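Local coordinates for protein glycoside hydrolase family 43 (Halothermothrix orenii, PDB 4QQS) that hydrolyses O-glycosyl bonds as a family 43 glycosidase with alpha-L-arabinofuranosidase activity, and probably takes part in xylan breakdown, at residues T68-A73 with G94-A99; N213-P218 with G283-N288; N257-S262 with S266-V271. All blocks are in the same frame, centred on the assembly; numbering follows the deposited sequence.

Contact 1: T68-A73 with G94-A99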
loop_
_atom_site.group_PDB
_atom_site.type_symbol
_atom_site.label_atom_id
_atom_site.label_comp_id
_atom_site.label_asym_id
_atom_site.label_seq_id
_atom_site.Cartn_x
_atom_site.Cartn_y
_atom_site.Cartn_z
ATOM N N THR A 68 6.264 18.707 5.353
ATOM C CA THR A 68 6.561 19.203 6.695
ATOM C C THR A 68 6.494 18.132 7.779
ATOM O O THR A 68 7.169 18.252 8.802
ATOM C CB THR A 68 5.630 20.360 7.107
ATOM O OG1 THR A 68 4.281 19.892 7.208
ATOM C CG2 THR A 68 5.701 21.494 6.106
ATOM N N GLU A 69 5.683 17.109 7.548
ATOM C CA GLU A 69 5.387 16.074 8.522
ATOM C C GLU A 69 4.448 15.094 7.837
ATOM O O GLU A 69 4.053 15.307 6.688
ATOM C CB GLU A 69 4.720 16.668 9.772
ATOM C CG GLU A 69 3.397 17.364 9.479
ATOM C CD GLU A 69 2.695 17.899 10.714
ATOM O OE1 GLU A 69 3.017 17.457 11.839
ATOM O OE2 GLU A 69 1.802 18.754 10.552
ATOM N N ASP A 70 4.091 14.033 8.548
ATOM C CA ASP A 70 3.102 13.069 8.062
ATOM C C ASP A 70 3.520 12.431 6.727
ATOM O O ASP A 70 2.732 12.319 5.787
ATOM C CB ASP A 70 1.713 13.713 7.959
ATOM C CG ASP A 70 1.154 14.130 9.320
ATOM O OD1 ASP A 70 1.327 13.370 10.304
ATOM O OD2 ASP A 70 0.531 15.211 9.404
ATOM N N PHE A 71 4.768 11.976 6.686
ATOM C CA PHE A 71 5.303 11.233 5.546
ATOM C C PHE A 71 4.780 9.804 5.605
ATOM O O PHE A 71 5.179 9.041 6.492
ATOM C CB PHE A 71 6.842 11.260 5.563
ATOM C CG PHE A 71 7.421 12.583 5.149
ATOM C CD1 PHE A 71 7.549 13.629 6.060
ATOM C CD2 PHE A 71 7.829 12.806 3.842
ATOM C CE1 PHE A 71 8.060 14.842 5.661
ATOM C CE2 PHE A 71 8.341 14.026 3.455
ATOM C CZ PHE A 71 8.451 15.033 4.366
ATOM N N TRP A 72 3.873 9.457 4.685
ATOM C CA TRP A 72 3.180 8.175 4.722
ATOM C C TRP A 72 3.247 7.411 3.412
ATOM O O TRP A 72 3.213 7.990 2.319
ATOM C CB TRP A 72 1.681 8.342 5.047
ATOM C CG TRP A 72 1.349 9.032 6.320
ATOM C CD1 TRP A 72 2.151 9.213 7.410
ATOM C CD2 TRP A 72 0.105 9.668 6.620
ATOM N NE1 TRP A 72 1.474 9.935 8.374
ATOM C CE2 TRP A 72 0.219 10.236 7.904
ATOM C CE3 TRP A 72 -1.092 9.817 5.924
ATOM C CZ2 TRP A 72 -0.828 10.938 8.505
ATOM C CZ3 TRP A 72 -2.124 10.522 6.520
ATOM C CH2 TRP A 72 -1.984 11.077 7.793
ATOM N N ALA A 73 3.260 6.090 3.572
ATOM C CA ALA A 73 2.877 5.090 2.564
ATOM C C ALA A 73 3.597 5.232 1.224
ATOM O O ALA A 73 2.977 5.501 0.190
ATOM C CB ALA A 73 1.359 5.049 2.399
ATOM N N GLY A 94 -1.101 22.887 4.898
ATOM C CA GLY A 94 -1.832 21.983 5.765
ATOM C C GLY A 94 -2.514 20.807 5.086
ATOM O O GLY A 94 -3.068 19.955 5.766
ATOM N N HIS A 95 -2.503 20.763 3.758
ATOM C CA HIS A 95 -3.113 19.648 3.038
ATOM C C HIS A 95 -2.108 18.524 2.807
ATOM O O HIS A 95 -0.940 18.786 2.528
ATOM C CB HIS A 95 -3.646 20.108 1.672
ATOM C CG HIS A 95 -4.663 21.199 1.752
ATOM N ND1 HIS A 95 -5.894 21.030 2.348
ATOM C CD2 HIS A 95 -4.639 22.471 1.291
ATOM C CE1 HIS A 95 -6.580 22.156 2.256
ATOM N NE2 HIS A 95 -5.840 23.047 1.620
ATOM N N LEU A 96 -2.561 17.284 2.942
ATOM C CA LEU A 96 -1.763 16.122 2.551
ATOM C C LEU A 96 -1.765 16.013 1.036
ATOM O O LEU A 96 -2.829 16.094 0.423
ATOM C CB LEU A 96 -2.343 14.839 3.137
ATOM C CG LEU A 96 -2.427 14.827 4.666
ATOM C CD1 LEU A 96 -3.209 13.625 5.137
ATOM C CD2 LEU A 96 -1.044 14.859 5.288
ATOM N N LYS A 97 -0.601 15.824 0.424
ATOM C CA LYS A 97 -0.502 15.734 -1.029
ATOM C C LYS A 97 0.440 14.616 -1.415
ATOM O O LYS A 97 1.380 14.277 -0.691
ATOM C CB LYS A 97 -0.015 17.059 -1.624
ATOM C CG LYS A 97 -0.824 18.272 -1.173
ATOM C CD LYS A 97 -0.279 19.591 -1.710
ATOM C CE LYS A 97 -0.958 20.757 -1.024
ATOM N NZ LYS A 97 -0.339 22.058 -1.396
ATOM N N ILE A 98 0.161 14.048 -2.581
ATOM C CA ILE A 98 1.016 13.041 -3.181
ATOM C C ILE A 98 2.182 13.721 -3.897
ATOM O O ILE A 98 2.015 14.801 -4.481
ATOM C CB ILE A 98 0.160 12.172 -4.107
ATOM C CG1 ILE A 98 -0.755 11.307 -3.233
ATOM C CG2 ILE A 98 1.000 11.314 -5.052
ATOM C CD1 ILE A 98 -1.983 10.805 -3.957
ATOM N N ALA A 99 3.352 13.091 -3.812
ATOM C CA ALA A 99 4.568 13.522 -4.478
ATOM C C ALA A 99 5.180 12.345 -5.229
ATOM O O ALA A 99 4.946 11.179 -4.897
ATOM C CB ALA A 99 5.563 14.053 -3.461
#
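Leu96 meets Trp72 with one methyl and Asp70 with the other. Its CG lies beside the backbone N and opposite the carbonyl carbon (chi1 -59°), and the next torsion runs CD1 on, away from CA, to the benzo end of the indole. There Leu96 CD1 sits 3.6 Å from Trp72 CZ3, with CH2 only slightly farther, and the two side chains cross at about a right angle. The second branch turns to Asp70, where Leu96 CD2 is 4.0 Å from Asp70 CB. Beyond the methylene, the Asp70 carboxylate forms a salt bridge through OD2 with Arg90 NE, so the residue gives the leucine its carbon and keeps its charge for strand 82-90. The Asp70 carbonyl O lies 3.5 Å above one face of the indole, toward its rim. At nearest atoms, the side chain of Trp72 is about 5 Å from that of Asp17, the predicted proton acceptor, and about 3 Å from a bound HEPES molecule. No hydrogen bond joins 68-73 to 94-99: the contact is apolar and small, a leucine against one end of an indole whose surroundings include the probable active site.

Contact 2: N213-P218 with G283-N288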
loop_
_atom_site.group_PDB
_atom_site.type_symbol
_atom_site.label_atom_id
_atom_site.label_comp_id
_atom_site.label_asym_id
_atom_site.label_seq_id
_atom_site.Cartn_x
_atom_site.Cartn_y
_atom_site.Cartn_z
ATOM N N ASN A 213 -12.084 0.031 7.612
ATOM C CA ASN A 213 -12.131 0.278 9.049
ATOM C C ASN A 213 -10.938 1.108 9.494
ATOM O O ASN A 213 -10.126 1.519 8.663
ATOM C CB ASN A 213 -12.342 -1.016 9.842
ATOM C CG ASN A 213 -13.613 -1.714 9.411
ATOM O OD1 ASN A 213 -14.707 -1.164 9.565
ATOM N ND2 ASN A 213 -13.489 -2.880 8.810
ATOM N N CYS A 214 -10.884 1.427 10.780
ATOM C CA CYS A 214 -9.868 2.333 11.292
ATOM C C CYS A 214 -8.542 1.605 11.498
ATOM O O CYS A 214 -8.514 0.539 12.108
ATOM C CB CYS A 214 -10.328 2.927 12.621
ATOM S SG CYS A 214 -9.176 4.109 13.330
ATOM N N TYR A 215 -7.443 2.202 11.030
ATOM C CA TYR A 215 -6.118 1.596 11.188
ATOM C C TYR A 215 -5.777 1.264 12.645
ATOM O O TYR A 215 -4.992 0.361 12.891
ATOM C CB TYR A 215 -5.012 2.502 10.630
ATOM C CG TYR A 215 -4.639 3.592 11.595
ATOM C CD1 TYR A 215 -3.548 3.456 12.451
ATOM C CD2 TYR A 215 -5.414 4.720 11.708
ATOM C CE1 TYR A 215 -3.238 4.420 13.377
ATOM C CE2 TYR A 215 -5.113 5.703 12.636
ATOM C CZ TYR A 215 -4.026 5.542 13.467
ATOM O OH TYR A 215 -3.712 6.496 14.399
ATOM N N ALA A 216 -6.351 1.999 13.600
ATOM C CA ALA A 216 -6.051 1.829 15.018
ATOM C C ALA A 216 -6.981 0.833 15.707
ATOM O O ALA A 216 -6.896 0.656 16.915
ATOM C CB ALA A 216 -6.100 3.181 15.718
ATOM N N SER A 217 -7.855 0.180 14.939
ATOM C CA SER A 217 -8.775 -0.829 15.453
ATOM C C SER A 217 -8.334 -2.232 15.052
ATOM O O SER A 217 -7.801 -2.410 13.959
ATOM C CB SER A 217 -10.168 -0.579 14.878
ATOM O OG SER A 217 -11.044 -1.656 15.147
ATOM N N PRO A 218 -8.596 -3.242 15.899
ATOM C CA PRO A 218 -8.340 -4.626 15.481
ATOM C C PRO A 218 -9.101 -4.994 14.208
ATOM O O PRO A 218 -8.689 -5.919 13.512
ATOM C CB PRO A 218 -8.821 -5.449 16.680
ATOM C CG PRO A 218 -8.761 -4.508 17.798
ATOM C CD PRO A 218 -9.114 -3.179 17.270
ATOM N N GLY A 283 -0.571 3.187 16.016
ATOM C CA GLY A 283 0.307 3.340 14.871
ATOM C C GLY A 283 1.553 2.468 14.832
ATOM O O GLY A 283 2.221 2.392 13.802
ATOM N N ASP A 284 1.872 1.797 15.931
ATOM C CA ASP A 284 3.019 0.902 15.943
ATOM C C ASP A 284 2.596 -0.428 15.336
ATOM O O ASP A 284 1.908 -1.222 15.985
ATOM C CB ASP A 284 3.530 0.697 17.365
ATOM C CG ASP A 284 4.816 -0.117 17.421
ATOM O OD1 ASP A 284 5.164 -0.780 16.430
ATOM O OD2 ASP A 284 5.473 -0.126 18.484
ATOM N N ARG A 285 2.967 -0.641 14.076
ATOM C CA ARG A 285 2.646 -1.876 13.375
ATOM C C ARG A 285 3.930 -2.580 12.938
ATOM O O ARG A 285 5.034 -2.031 13.032
ATOM C CB ARG A 285 1.688 -1.611 12.219
ATOM C CG ARG A 285 0.311 -1.197 12.767
ATOM C CD ARG A 285 -0.393 -0.120 12.039
ATOM N NE ARG A 285 0.402 1.075 11.790
ATOM C CZ ARG A 285 0.010 1.955 10.896
ATOM N NH1 ARG A 285 -1.131 1.745 10.260
ATOM N NH2 ARG A 285 0.732 3.022 10.627
ATOM N N THR A 286 3.760 -3.814 12.485
ATOM C CA THR A 286 4.857 -4.705 12.181
ATOM C C THR A 286 4.550 -5.465 10.885
ATOM O O THR A 286 3.401 -5.571 10.480
ATOM C CB THR A 286 5.133 -5.634 13.381
ATOM O OG1 THR A 286 6.351 -6.357 13.192
ATOM C CG2 THR A 286 4.000 -6.599 13.599
ATOM N N VAL A 287 5.592 -5.954 10.225
ATOM C CA VAL A 287 5.516 -6.531 8.897
ATOM C C VAL A 287 5.264 -8.036 8.935
ATOM O O VAL A 287 5.859 -8.756 9.745
ATOM C CB VAL A 287 6.839 -6.250 8.142
ATOM C CG1 VAL A 287 6.826 -6.869 6.758
ATOM C CG2 VAL A 287 7.100 -4.751 8.036
ATOM N N ASN A 288 4.411 -8.504 8.025
ATOM C CA ASN A 288 4.025 -9.908 7.902
ATOM C C ASN A 288 3.930 -10.281 6.441
ATOM O O ASN A 288 3.679 -9.422 5.589
ATOM C CB ASN A 288 2.655 -10.164 8.519
ATOM C CG ASN A 288 2.563 -9.691 9.940
ATOM O OD1 ASN A 288 2.887 -10.416 10.876
ATOM N ND2 ASN A 288 2.191 -8.444 10.112
#
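Tyr215 leans its ring against Gly283 and Arg285 from a type I turn spanning Cys214 to Ser217. At the head of the turn, Cys214 accepts twice: its carbonyl O takes the closing bond from Ser217 N, and its SG lies 3.5 Å from Ala216 N, a long but fairly straight hydrogen bond (160°). Tyr215 follows with CG wedged between its own backbone N and carbonyl carbon (chi1 80°), a rotation that brings the CD1-CE1 side of the ring to the 283-288 segment. CE1 of Tyr215 is 3.9 Å from Gly283 N, which lies near the ring plane. Farther back along the same side, Tyr215 CD1 stands over one face of the Arg285 guanidinium, 3.7 Å from Arg285 NH1. The two planes are 58° apart, so the groups do not stack flat. Next comes Ala216, whose CB sits 3.8 Å above the ring, over its centre. On the other segment, Arg285 bends at chi2 and chi3, and its NE gives a weak hydrogen bond to Gly283 O. At nearest side-chain atoms, Tyr215 is about 5 Å from Glu195, the predicted proton donor, and Arg285 about 4 Å from Asp17, the predicted proton acceptor; with HEPES bound about 3 Å from Tyr215, both probably line the active site. The loop bridges strands 205-212 and 221-227, while Arg285 begins strand 285-295 and rests on His273 and His275 of strand 268-275.

Contact 3: N257-S262 with S266-V271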
loop_
_atom_site.group_PDB
_atom_site.type_symbol
_atom_site.label_atom_id
_atom_site.label_comp_id
_atom_site.label_asym_id
_atom_site.label_seq_id
_atom_site.Cartn_x
_atom_site.Cartn_y
_atom_site.Cartn_z
ATOM N N ASN A 257 -1.677 -3.480 2.372
ATOM C CA ASN A 257 -0.779 -4.474 1.847
ATOM C C ASN A 257 -0.163 -4.129 0.494
ATOM O O ASN A 257 -0.640 -3.284 -0.272
ATOM C CB ASN A 257 -1.498 -5.807 1.717
ATOM C CG ASN A 257 -2.471 -5.830 0.557
ATOM O OD1 ASN A 257 -3.589 -5.323 0.648
ATOM N ND2 ASN A 257 -2.029 -6.403 -0.567
ATOM N N SER A 258 0.907 -4.857 0.199
ATOM C CA SER A 258 1.417 -4.991 -1.155
ATOM C C SER A 258 1.452 -6.476 -1.518
ATOM O O SER A 258 1.041 -7.327 -0.719
ATOM C CB SER A 258 2.784 -4.320 -1.279
ATOM O OG SER A 258 3.719 -4.843 -0.350
ATOM N N VAL A 259 1.853 -6.770 -2.753
ATOM C CA VAL A 259 1.938 -8.137 -3.253
ATOM C C VAL A 259 3.267 -8.289 -3.995
ATOM O O VAL A 259 3.656 -7.399 -4.744
ATOM C CB VAL A 259 0.787 -8.455 -4.228
ATOM C CG1 VAL A 259 0.891 -9.890 -4.732
ATOM C CG2 VAL A 259 -0.560 -8.228 -3.566
ATOM N N THR A 260 3.943 -9.411 -3.781
ATOM C CA THR A 260 5.159 -9.720 -4.514
ATOM C C THR A 260 5.182 -11.228 -4.780
ATOM O O THR A 260 4.208 -11.937 -4.495
ATOM C CB THR A 260 6.393 -9.204 -3.742
ATOM O OG1 THR A 260 7.565 -9.318 -4.548
ATOM C CG2 THR A 260 6.582 -9.951 -2.445
ATOM N N VAL A 261 6.263 -11.704 -5.374
ATOM C CA VAL A 261 6.405 -13.097 -5.747
ATOM C C VAL A 261 7.593 -13.695 -5.009
ATOM O O VAL A 261 8.514 -12.980 -4.619
ATOM C CB VAL A 261 6.564 -13.224 -7.280
ATOM C CG1 VAL A 261 7.909 -12.695 -7.745
ATOM C CG2 VAL A 261 6.345 -14.628 -7.737
ATOM N N SER A 262 7.561 -15.011 -4.818
ATOM C CA SER A 262 8.622 -15.730 -4.120
ATOM C C SER A 262 9.927 -15.700 -4.921
ATOM O O SER A 262 9.937 -15.341 -6.091
ATOM C CB SER A 262 8.198 -17.185 -3.895
ATOM O OG SER A 262 7.994 -17.839 -5.136
ATOM N N SER A 266 7.381 -18.535 -8.362
ATOM C CA SER A 266 6.296 -19.499 -8.515
ATOM C C SER A 266 5.028 -19.237 -7.712
ATOM O O SER A 266 4.007 -19.857 -8.005
ATOM C CB SER A 266 6.791 -20.896 -8.158
ATOM O OG SER A 266 6.983 -21.005 -6.759
ATOM N N GLU A 267 5.080 -18.365 -6.712
ATOM C CA GLU A 267 3.923 -18.143 -5.850
ATOM C C GLU A 267 3.913 -16.702 -5.344
ATOM O O GLU A 267 4.958 -16.091 -5.154
ATOM C CB GLU A 267 3.896 -19.140 -4.679
ATOM C CG GLU A 267 5.093 -19.024 -3.761
ATOM C CD GLU A 267 5.094 -19.993 -2.594
ATOM O OE1 GLU A 267 4.136 -20.779 -2.434
ATOM O OE2 GLU A 267 6.082 -19.964 -1.834
ATOM N N LEU A 268 2.713 -16.182 -5.121
ATOM C CA LEU A 268 2.516 -14.826 -4.636
ATOM C C LEU A 268 2.456 -14.783 -3.112
ATOM O O LEU A 268 1.950 -15.699 -2.449
ATOM C CB LEU A 268 1.221 -14.238 -5.199
ATOM C CG LEU A 268 1.135 -14.066 -6.718
ATOM C CD1 LEU A 268 -0.232 -13.511 -7.089
ATOM C CD2 LEU A 268 2.256 -13.159 -7.255
ATOM N N PHE A 269 2.968 -13.675 -2.579
ATOM C CA PHE A 269 2.828 -13.330 -1.172
ATOM C C PHE A 269 2.181 -11.963 -1.031
ATOM O O PHE A 269 2.553 -11.006 -1.716
ATOM C CB PHE A 269 4.186 -13.315 -0.464
ATOM C CG PHE A 269 4.645 -14.685 -0.053
ATOM C CD1 PHE A 269 5.240 -15.538 -0.971
ATOM C CD2 PHE A 269 4.422 -15.141 1.230
ATOM C CE1 PHE A 269 5.610 -16.818 -0.607
ATOM C CE2 PHE A 269 4.784 -16.427 1.589
ATOM C CZ PHE A 269 5.378 -17.255 0.670
ATOM N N VAL A 270 1.236 -11.886 -0.100
ATOM C CA VAL A 270 0.756 -10.618 0.404
ATOM C C VAL A 270 1.679 -10.188 1.545
ATOM O O VAL A 270 2.084 -11.005 2.376
ATOM C CB VAL A 270 -0.730 -10.717 0.875
ATOM C CG1 VAL A 270 -0.950 -11.782 1.955
ATOM C CG2 VAL A 270 -1.237 -9.382 1.338
ATOM N N VAL A 271 2.041 -8.909 1.539
ATOM C CA VAL A 271 2.877 -8.302 2.560
ATOM C C VAL A 271 1.993 -7.267 3.244
ATOM O O VAL A 271 1.465 -6.384 2.585
ATOM C CB VAL A 271 4.118 -7.631 1.964
ATOM C CG1 VAL A 271 4.983 -7.084 3.086
ATOM C CG2 VAL A 271 4.912 -8.613 1.080
#
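Thr260 and Phe269 form a hydrogen-bonded antiparallel pair, with Phe269 N 2.9 Å from Thr260 O and a return bond from Thr260 N to Phe269 O. Ser258 and Val271 repeat the pattern, and Thr260 CG2 lies 4.1 Å from Val271 CG2. Beyond the strand end, Ser262 N reaches Glu267 O at 2.8 Å; a weak bond of 3.4 Å runs back from Glu267 N to Ser262 OG. Ser262 CB comes to the edge of the Phe269 ring, 4.2 Å from Phe269 CE1. Between these rungs, Val259 faces Val270 and Val261 faces Leu268 as non-hydrogen-bonded pairs. Val261 CG2, opposite its backbone N, presses to 3.3 Å from Glu267 O. At the far end, Val270 CG2 touches Asn257 CB at 3.6 Å. Strands 257-261 and 268-275 form a beta hairpin, the first two strands of a four-stranded antiparallel blade in the five-bladed propeller. On the face with Ser258, Thr260 and Val271, strand 16-23 packs against the hairpin, and Ser258 OG is hydrogen-bonded to Pro18 O and Val20 N. On the other face, Val259 and Val270 rest on Met209 of strand 205-212, and Val259 also touches Phe198 and Ile200. Near the turn, Asp264 OD1 holds the hydroxyls of both Ser262 and Ser266, while the Glu267 carboxylate is anchored by Arg291 NE and Arg313 N.

Overall arrangement
Contact 2 reaches the blade of contact 3 through 283-288 alone, where Val287 and Asn288 pack on Val271 of contact 3; its other half, 213-218, is a loop between strands 205-212 and 221-227. Contact 1 belongs to another blade, on the opposite side of the chain's centre from contact 3, their centres about 27 Å apart. The chemistry follows the place. Contact 3 is a partly buried backbone ladder inside one sheet, whereas contacts 1 and 2 are small side-chain meetings without a hydrogen bond across them. Both of those come close to the bound HEPES: Trp72 from the blade of 72-79, the exposed Tyr215 from its loop and Arg285 from the blade of contact 3 together probably line the catalytic pocket.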